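Local coordinates for protein MAU2 chromatid cohesion factor homolog (Saccharomyces cerevisiae, PDB 4XDN) that forms a complex with SCC2 that is required for cohesin to associate with chromosomes, and so takes part in sister chromatid cohesion, at residues Leu564-Asn569 with Ala588-Met593; Ser534-Phe539 with Asn569-Arg574. All coordinates share one frame; numbering follows the deposited sequence.

Contact 1: residues Leu564-Asn569 with Ala588-Met593; sequences LQILVN and AKCFDM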
ATOM      1  N   LEU A 564      20.248 -13.900  -9.064  1.00 33.58           N
ATOM      2  CA  LEU A 564      19.945 -14.912  -8.063  1.00 33.68           C
ATOM      3  C   LEU A 564      20.144 -16.310  -8.638  1.00 34.84           C
ATOM      4  O   LEU A 564      20.793 -17.154  -8.021  1.00 32.12           O
ATOM      5  CB  LEU A 564      18.515 -14.751  -7.548  1.00 35.06           C
ATOM      6  CG  LEU A 564      18.100 -15.698  -6.418  1.00 38.58           C
ATOM      7  CD1 LEU A 564      18.957 -15.482  -5.182  1.00 37.00           C
ATOM      8  CD2 LEU A 564      16.632 -15.511  -6.084  1.00 40.12           C
ATOM      9  N   GLN A 565      19.596 -16.546  -9.826  1.00 35.14           N
ATOM     10  CA  GLN A 565      19.682 -17.861 -10.458  1.00 39.41           C
ATOM     11  C   GLN A 565      21.135 -18.290 -10.661  1.00 36.87           C
ATOM     12  O   GLN A 565      21.476 -19.461 -10.486  1.00 38.51           O
ATOM     13  CB  GLN A 565      18.947 -17.864 -11.799  1.00 45.12           C
ATOM     14  CG  GLN A 565      17.962 -19.011 -11.949  1.00 54.88           C
ATOM     15  CD  GLN A 565      17.492 -19.201 -13.379  1.00 63.72           C
ATOM     16  OE1 GLN A 565      17.410 -18.245 -14.153  1.00 67.03           O
ATOM     17  NE2 GLN A 565      17.188 -20.443 -13.740  1.00 66.49           N
ATOM     18  N   ILE A 566      21.988 -17.337 -11.020  1.00 33.72           N
ATOM     19  CA  ILE A 566      23.396 -17.627 -11.261  1.00 32.01           C
ATOM     20  C   ILE A 566      24.117 -17.973  -9.958  1.00 30.32           C
ATOM     21  O   ILE A 566      24.903 -18.919  -9.909  1.00 28.47           O
ATOM     22  CB  ILE A 566      24.106 -16.435 -11.950  1.00 30.62           C
ATOM     23  CG1 ILE A 566      23.517 -16.213 -13.346  1.00 30.02           C
ATOM     24  CG2 ILE A 566      25.607 -16.689 -12.068  1.00 32.43           C
ATOM     25  CD1 ILE A 566      24.007 -14.950 -14.044  1.00 29.02           C
ATOM     26  N   LEU A 567      23.849 -17.207  -8.905  1.00 32.29           N
ATOM     27  CA  LEU A 567      24.532 -17.403  -7.630  1.00 32.77           C
ATOM     28  C   LEU A 567      24.146 -18.725  -6.961  1.00 34.52           C
ATOM     29  O   LEU A 567      24.993 -19.392  -6.366  1.00 34.27           O
ATOM     30  CB  LEU A 567      24.236 -16.235  -6.684  1.00 30.58           C
ATOM     31  CG  LEU A 567      24.820 -14.875  -7.080  1.00 31.20           C
ATOM     32  CD1 LEU A 567      24.363 -13.802  -6.103  1.00 30.87           C
ATOM     33  CD2 LEU A 567      26.338 -14.912  -7.149  1.00 33.32           C
ATOM     34  N   VAL A 568      22.873 -19.099  -7.055  1.00 36.48           N
ATOM     35  CA  VAL A 568      22.408 -20.349  -6.463  1.00 37.67           C
ATOM     36  C   VAL A 568      23.021 -21.541  -7.190  1.00 35.48           C
ATOM     37  O   VAL A 568      23.447 -22.510  -6.561  1.00 34.21           O
ATOM     38  CB  VAL A 568      20.874 -20.470  -6.502  1.00 41.15           C
ATOM     39  CG1 VAL A 568      20.423 -21.799  -5.895  1.00 45.56           C
ATOM     40  CG2 VAL A 568      20.242 -19.328  -5.745  1.00 44.45           C
ATOM     41  N   ASN A 569      23.053 -21.469  -8.516  1.00 35.22           N
ATOM     42  CA  ASN A 569      23.657 -22.528  -9.310  1.00 36.82           C
ATOM     43  C   ASN A 569      25.170 -22.564  -9.121  1.00 33.25           C
ATOM     44  O   ASN A 569      25.764 -23.640  -9.054  1.00 32.96           O
ATOM     45  CB  ASN A 569      23.306 -22.353 -10.789  1.00 38.06           C
ATOM     46  CG  ASN A 569      21.940 -22.920 -11.130  1.00 39.66           C
ATOM     47  OD1 ASN A 569      21.814 -24.093 -11.482  1.00 39.13           O
ATOM     48  ND2 ASN A 569      20.908 -22.088 -11.022  1.00 39.58           N
ATOM     49  N   ALA A 588      29.402 -23.610 -17.263  1.00 34.17           N
ATOM     50  CA  ALA A 588      29.257 -23.039 -18.598  1.00 34.09           C
ATOM     51  C   ALA A 588      28.000 -22.181 -18.671  1.00 34.39           C
ATOM     52  O   ALA A 588      28.018 -21.083 -19.221  1.00 32.32           O
ATOM     53  CB  ALA A 588      29.206 -24.134 -19.643  1.00 33.58           C
ATOM     54  N   LYS A 589      26.912 -22.692 -18.105  1.00 36.79           N
ATOM     55  CA  LYS A 589      25.632 -21.999 -18.146  1.00 37.00           C
ATOM     56  C   LYS A 589      25.684 -20.722 -17.318  1.00 34.25           C
ATOM     57  O   LYS A 589      25.229 -19.671 -17.765  1.00 31.80           O
ATOM     58  CB  LYS A 589      24.512 -22.913 -17.646  1.00 41.17           C
ATOM     59  CG  LYS A 589      23.115 -22.323 -17.775  1.00 45.34           C
ATOM     60  CD  LYS A 589      22.725 -22.102 -19.227  1.00 48.68           C
ATOM     61  CE  LYS A 589      21.305 -21.575 -19.343  1.00 50.97           C
ATOM     62  NZ  LYS A 589      20.906 -21.365 -20.761  1.00 52.70           N
ATOM     63  N   CYS A 590      26.239 -20.821 -16.113  1.00 33.02           N
ATOM     64  CA  CYS A 590      26.422 -19.657 -15.252  1.00 32.10           C
ATOM     65  C   CYS A 590      27.224 -18.586 -15.969  1.00 32.01           C
ATOM     66  O   CYS A 590      26.852 -17.413 -15.974  1.00 34.01           O
ATOM     67  CB  CYS A 590      27.138 -20.039 -13.954  1.00 32.66           C
ATOM     68  SG  CYS A 590      26.153 -20.962 -12.764  1.00 35.77           S
ATOM     69  N   PHE A 591      28.327 -19.012 -16.577  1.00 30.68           N
ATOM     70  CA  PHE A 591      29.247 -18.117 -17.266  1.00 29.47           C
ATOM     71  C   PHE A 591      28.521 -17.327 -18.345  1.00 30.30           C
ATOM     72  O   PHE A 591      28.627 -16.101 -18.413  1.00 30.56           O
ATOM     73  CB  PHE A 591      30.397 -18.932 -17.880  1.00 28.86           C
ATOM     74  CG  PHE A 591      31.632 -18.129 -18.210  1.00 28.58           C
ATOM     75  CD1 PHE A 591      31.982 -17.003 -17.482  1.00 28.08           C
ATOM     76  CD2 PHE A 591      32.461 -18.528 -19.251  1.00 29.74           C
ATOM     77  CE1 PHE A 591      33.125 -16.285 -17.794  1.00 28.31           C
ATOM     78  CE2 PHE A 591      33.602 -17.813 -19.566  1.00 26.10           C
ATOM     79  CZ  PHE A 591      33.936 -16.694 -18.838  1.00 26.27           C
ATOM     80  N   ASP A 592      27.765 -18.037 -19.175  1.00 29.58           N
ATOM     81  CA  ASP A 592      27.087 -17.420 -20.304  1.00 33.73           C
ATOM     82  C   ASP A 592      25.894 -16.571 -19.867  1.00 31.94           C
ATOM     83  O   ASP A 592      25.586 -15.566 -20.499  1.00 31.03           O
ATOM     84  CB  ASP A 592      26.625 -18.489 -21.295  1.00 37.89           C
ATOM     85  CG  ASP A 592      26.041 -17.894 -22.562  1.00 43.95           C
ATOM     86  OD1 ASP A 592      26.824 -17.532 -23.464  1.00 47.74           O
ATOM     87  OD2 ASP A 592      24.801 -17.788 -22.657  1.00 46.95           O
ATOM     88  N   MET A 593      25.233 -16.972 -18.784  1.00 33.18           N
ATOM     89  CA  MET A 593      24.025 -16.290 -18.316  1.00 33.08           C
ATOM     90  C   MET A 593      24.284 -14.828 -17.951  1.00 32.25           C
ATOM     91  O   MET A 593      23.411 -13.979 -18.115  1.00 33.85           O
ATOM     92  CB  MET A 593      23.439 -17.017 -17.102  1.00 35.69           C
ATOM     93  CG  MET A 593      22.664 -18.293 -17.424  1.00 36.83           C
ATOM     94  SD  MET A 593      20.885 -18.050 -17.588  1.00 95.63           S
ATOM     95  CE  MET A 593      20.759 -17.429 -19.264  1.00 66.98           C
TER

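Contact 2: residues Ser534-Phe539 with Asn569-Arg574; sequences SKLREF and NYLGGR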
ATOM      1  N   SER A 534      21.819 -27.199   4.180  1.00 54.45           N
ATOM      2  CA  SER A 534      20.573 -27.923   3.965  1.00 54.67           C
ATOM      3  C   SER A 534      19.529 -27.041   3.281  1.00 49.86           C
ATOM      4  O   SER A 534      18.750 -27.519   2.456  1.00 48.35           O
ATOM      5  CB  SER A 534      20.029 -28.450   5.292  1.00 59.31           C
ATOM      6  OG  SER A 534      18.836 -29.185   5.087  1.00 61.65           O
ATOM      7  N   LYS A 535      19.511 -25.757   3.626  1.00 47.60           N
ATOM      8  CA  LYS A 535      18.621 -24.806   2.968  1.00 48.48           C
ATOM      9  C   LYS A 535      19.016 -24.647   1.505  1.00 45.15           C
ATOM     10  O   LYS A 535      18.160 -24.570   0.620  1.00 43.95           O
ATOM     11  CB  LYS A 535      18.655 -23.444   3.668  1.00 50.14           C
ATOM     12  CG  LYS A 535      18.103 -23.450   5.081  1.00 55.13           C
ATOM     13  CD  LYS A 535      18.041 -22.042   5.658  1.00 58.55           C
ATOM     14  CE  LYS A 535      17.688 -22.062   7.140  1.00 64.75           C
ATOM     15  NZ  LYS A 535      17.451 -20.696   7.683  1.00 66.76           N
ATOM     16  N   LEU A 536      20.320 -24.592   1.262  1.00 45.59           N
ATOM     17  CA  LEU A 536      20.849 -24.481  -0.090  1.00 44.71           C
ATOM     18  C   LEU A 536      20.397 -25.656  -0.947  1.00 43.56           C
ATOM     19  O   LEU A 536      19.968 -25.476  -2.086  1.00 41.10           O
ATOM     20  CB  LEU A 536      22.380 -24.412  -0.059  1.00 46.15           C
ATOM     21  CG  LEU A 536      23.100 -24.491  -1.406  1.00 45.08           C
ATOM     22  CD1 LEU A 536      22.753 -23.294  -2.278  1.00 41.75           C
ATOM     23  CD2 LEU A 536      24.602 -24.591  -1.193  1.00 45.47           C
ATOM     24  N   ARG A 537      20.491 -26.856  -0.385  1.00 44.50           N
ATOM     25  CA  ARG A 537      20.147 -28.072  -1.105  1.00 47.47           C
ATOM     26  C   ARG A 537      18.705 -28.026  -1.598  1.00 47.90           C
ATOM     27  O   ARG A 537      18.395 -28.501  -2.689  1.00 47.51           O
ATOM     28  CB  ARG A 537      20.361 -29.295  -0.213  1.00 52.91           C
ATOM     29  CG  ARG A 537      20.599 -30.584  -0.979  1.00 57.44           C
ATOM     30  CD  ARG A 537      20.830 -31.753  -0.036  1.00 62.66           C
ATOM     31  NE  ARG A 537      21.931 -31.505   0.894  1.00 65.07           N
ATOM     32  CZ  ARG A 537      23.211 -31.763   0.641  1.00 66.93           C
ATOM     33  NH1 ARG A 537      23.581 -32.285  -0.523  1.00 66.26           N
ATOM     34  NH2 ARG A 537      24.130 -31.499   1.561  1.00 69.10           N
ATOM     35  N   GLU A 538      17.829 -27.440  -0.788  1.00 48.98           N
ATOM     36  CA  GLU A 538      16.423 -27.314  -1.146  1.00 50.97           C
ATOM     37  C   GLU A 538      16.230 -26.346  -2.310  1.00 49.71           C
ATOM     38  O   GLU A 538      15.509 -26.648  -3.261  1.00 51.90           O
ATOM     39  CB  GLU A 538      15.608 -26.852   0.065  1.00 51.87           C
ATOM     40  CG  GLU A 538      15.552 -27.874   1.191  1.00 54.47           C
ATOM     41  CD  GLU A 538      14.786 -27.375   2.404  1.00 56.73           C
ATOM     42  OE1 GLU A 538      15.032 -26.231   2.840  1.00 55.32           O
ATOM     43  OE2 GLU A 538      13.937 -28.130   2.922  1.00 60.31           O
ATOM     44  N   PHE A 539      16.877 -25.186  -2.235  1.00 47.50           N
ATOM     45  CA  PHE A 539      16.753 -24.178  -3.283  1.00 45.55           C
ATOM     46  C   PHE A 539      17.444 -24.606  -4.571  1.00 44.59           C
ATOM     47  O   PHE A 539      16.943 -24.352  -5.666  1.00 42.94           O
ATOM     48  CB  PHE A 539      17.327 -22.838  -2.815  1.00 43.73           C
ATOM     49  CG  PHE A 539      16.437 -22.099  -1.859  1.00 42.51           C
ATOM     50  CD1 PHE A 539      15.231 -21.570  -2.287  1.00 41.58           C
ATOM     51  CD2 PHE A 539      16.805 -21.931  -0.534  1.00 43.93           C
ATOM     52  CE1 PHE A 539      14.405 -20.891  -1.411  1.00 41.55           C
ATOM     53  CE2 PHE A 539      15.983 -21.251   0.347  1.00 43.15           C
ATOM     54  CZ  PHE A 539      14.783 -20.731  -0.093  1.00 42.16           C
ATOM     55  N   ASN A 569      23.053 -21.469  -8.516  1.00 35.22           N
ATOM     56  CA  ASN A 569      23.657 -22.528  -9.310  1.00 36.82           C
ATOM     57  C   ASN A 569      25.170 -22.564  -9.121  1.00 33.25           C
ATOM     58  O   ASN A 569      25.764 -23.640  -9.054  1.00 32.96           O
ATOM     59  CB  ASN A 569      23.306 -22.353 -10.789  1.00 38.06           C
ATOM     60  CG  ASN A 569      21.940 -22.920 -11.130  1.00 39.66           C
ATOM     61  OD1 ASN A 569      21.814 -24.093 -11.482  1.00 39.13           O
ATOM     62  ND2 ASN A 569      20.908 -22.088 -11.022  1.00 39.58           N
ATOM     63  N   TYR A 570      25.786 -21.390  -9.023  1.00 31.36           N
ATOM     64  CA  TYR A 570      27.219 -21.291  -8.746  1.00 32.06           C
ATOM     65  C   TYR A 570      27.549 -21.925  -7.402  1.00 36.02           C
ATOM     66  O   TYR A 570      28.483 -22.719  -7.286  1.00 35.31           O
ATOM     67  CB  TYR A 570      27.671 -19.829  -8.758  1.00 32.95           C
ATOM     68  CG  TYR A 570      29.096 -19.613  -8.284  1.00 35.18           C
ATOM     69  CD1 TYR A 570      30.178 -19.960  -9.084  1.00 38.02           C
ATOM     70  CD2 TYR A 570      29.357 -19.048  -7.044  1.00 36.34           C
ATOM     71  CE1 TYR A 570      31.480 -19.759  -8.658  1.00 37.33           C
ATOM     72  CE2 TYR A 570      30.655 -18.843  -6.609  1.00 37.12           C
ATOM     73  CZ  TYR A 570      31.713 -19.200  -7.420  1.00 38.73           C
ATOM     74  OH  TYR A 570      33.004 -18.998  -6.987  1.00 38.60           O
ATOM     75  N   LEU A 571      26.764 -21.569  -6.389  1.00 36.12           N
ATOM     76  CA  LEU A 571      26.977 -22.061  -5.036  1.00 38.61           C
ATOM     77  C   LEU A 571      26.684 -23.557  -4.959  1.00 41.54           C
ATOM     78  O   LEU A 571      27.460 -24.324  -4.387  1.00 42.92           O
ATOM     79  CB  LEU A 571      26.099 -21.283  -4.055  1.00 40.98           C
ATOM     80  CG  LEU A 571      26.264 -21.540  -2.559  1.00 43.93           C
ATOM     81  CD1 LEU A 571      27.707 -21.390  -2.123  1.00 43.86           C
ATOM     82  CD2 LEU A 571      25.376 -20.576  -1.787  1.00 46.61           C
ATOM     83  N   GLY A 572      25.565 -23.966  -5.548  1.00 41.30           N
ATOM     84  CA  GLY A 572      25.198 -25.369  -5.591  1.00 41.28           C
ATOM     85  C   GLY A 572      26.206 -26.191  -6.370  1.00 41.04           C
ATOM     86  O   GLY A 572      26.580 -27.287  -5.954  1.00 42.24           O
ATOM     87  N   GLY A 573      26.648 -25.660  -7.504  1.00 39.15           N
ATOM     88  CA  GLY A 573      27.617 -26.347  -8.341  1.00 38.67           C
ATOM     89  C   GLY A 573      28.948 -26.542  -7.640  1.00 40.35           C
ATOM     90  O   GLY A 573      29.616 -27.557  -7.828  1.00 43.63           O
ATOM     91  N   ARG A 574      29.330 -25.566  -6.825  1.00 37.86           N
ATOM     92  CA  ARG A 574      30.600 -25.610  -6.110  1.00 39.89           C
ATOM     93  C   ARG A 574      30.552 -26.525  -4.890  1.00 41.87           C
ATOM     94  O   ARG A 574      31.521 -27.230  -4.598  1.00 43.78           O
ATOM     95  CB  ARG A 574      31.003 -24.201  -5.674  1.00 42.33           C
ATOM     96  CG  ARG A 574      31.747 -23.396  -6.731  1.00 46.79           C
ATOM     97  CD  ARG A 574      33.261 -23.528  -6.595  1.00 50.38           C
ATOM     98  NE  ARG A 574      33.940 -22.265  -6.873  1.00 53.80           N
ATOM     99  CZ  ARG A 574      35.248 -22.070  -6.739  1.00 56.55           C
ATOM    100  NH1 ARG A 574      36.033 -23.057  -6.328  1.00 56.64           N
ATOM    101  NH2 ARG A 574      35.773 -20.883  -7.014  1.00 57.38           N
TER

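Contact 1: residues Leu564-Asn569 with Ala588-Met593
I566 packs between C590 and M593, the latter at the C-terminal end of helix 580-593, and its carbon-to-carbon packing with M593 CB and C590 CB is apolar. The CG1 branch of I566 stands beside its own backbone N (chi1 -65°) and runs on extended, which brings its CD1 to 3.7 Å from M593 CB. The CG2 branch turns instead to C590, one turn earlier in the partner helix, and lies 4.1 Å from C590 CB. A beta-branched isoleucine suits the place because its two arms serve two partners at once. The side chains of I566 and M593 cross at a slant, touching at M593 CB; beyond it the flexible thioether chain bends at chi2 and chi3 and leads away.

C590 makes the sulfur contacts. Its SG lies 3.7 Å from I566 O and equally far from N569 CB, a fit that a small, polarisable thiol allows between helices only 5.4 Å apart at the CA atoms of I566 and C590.

No hydrogen bond joins the two segments; the polar grip is on N569. N569 ND2 gives a nearly straight bond to Q565 O (2.7 Å, 170°), in the plane of its own amide. That carbonyl also accepts the routine helix bond from N569 N, and the two donors come from opposite faces of its plane. ND2 also bonds N543 O, while OD1 accepts from F545 N. With both ends engaged, the buried amide is fixed and satisfied, a task suited to asparagine.

I607 of helix 601-618 packs on both I566 and C590, and M600 also touches I566. Helices 562-575 and 580-593 run antiparallel here, at 154° and with axes 9.7 Å apart: a helical hairpin, consistent with the stacked pairs of TPR-like helical arrays.

Contact 2: residues Ser534-Phe539 with Asn569-Arg574
A leucine pair, L536 on helix 526-543 and L571 on helix 562-575, forms an apolar helix-to-helix contact in the all-helical body of the protein. Both side chains set out toward the opposite helix, and in both CG lies anti to the backbone N (chi1 172° and -174°). The forked end of L536 reaches the branch point of L571: L536 CD2 comes to 3.7 Å from L571 CG. L536 CD1 lies beside the other leucine's methyl, 3.8 Å from L571 CD2. Leucine fits such a place because its two methyls spread over a partner's end without asking for polar company.

G572, next to L571 in the chain, meets the leucine of the other helix through its backbone, with L536 CD1 lying 4.4 Å from G572 N. The CA atoms of L536 and G572 stand 7.1 Å apart, the closest pair of CA atoms across the two segments, yet the shared buried surface is modest at 117 Å².

On another flank of helix 562-575, Y570 and R574 sit one turn apart and associate with each other. R574 CG lies 4.1 Å above the tyrosine ring, offset toward its rim, and R574 NE makes a weak hydrogen bond to Y570 OH (3.4 Å). The aliphatic part of the arginine thus lies against an aromatic face while its nitrogen end stays near the hydroxyl.

Several neighbours complete the surroundings. L571 also packs on L510 and F511 of helix 499-513 and on F517 in the loop that follows, so L536 is one of several apolar partners around it. Y570 points instead to helix 601-618, where its ring meets W610 edge-to-face. Helix 562-575 therefore lies packed among helices 499-513, 526-543, 580-593 and 601-618.

In the fold
Helix 562-575 is common to both contacts, whose centres lie 12 Å apart. Its first half packs on helix 580-593 in contact 1, its second half on helix 526-543 in contact 2, and N569 belongs to both segments. Along the chain the order is 534-539, 564-569, 569-574, 588-593, so the two contacts cross along the chain. They also touch directly, with C590 SG 3.8 Å from Y570 N. The central helix thus joins an earlier and a later helix near the C-terminal end of the elongated chain. Here L564, L567 and Y570 also pack on the chain of another protein, probably SCC2, the known partner.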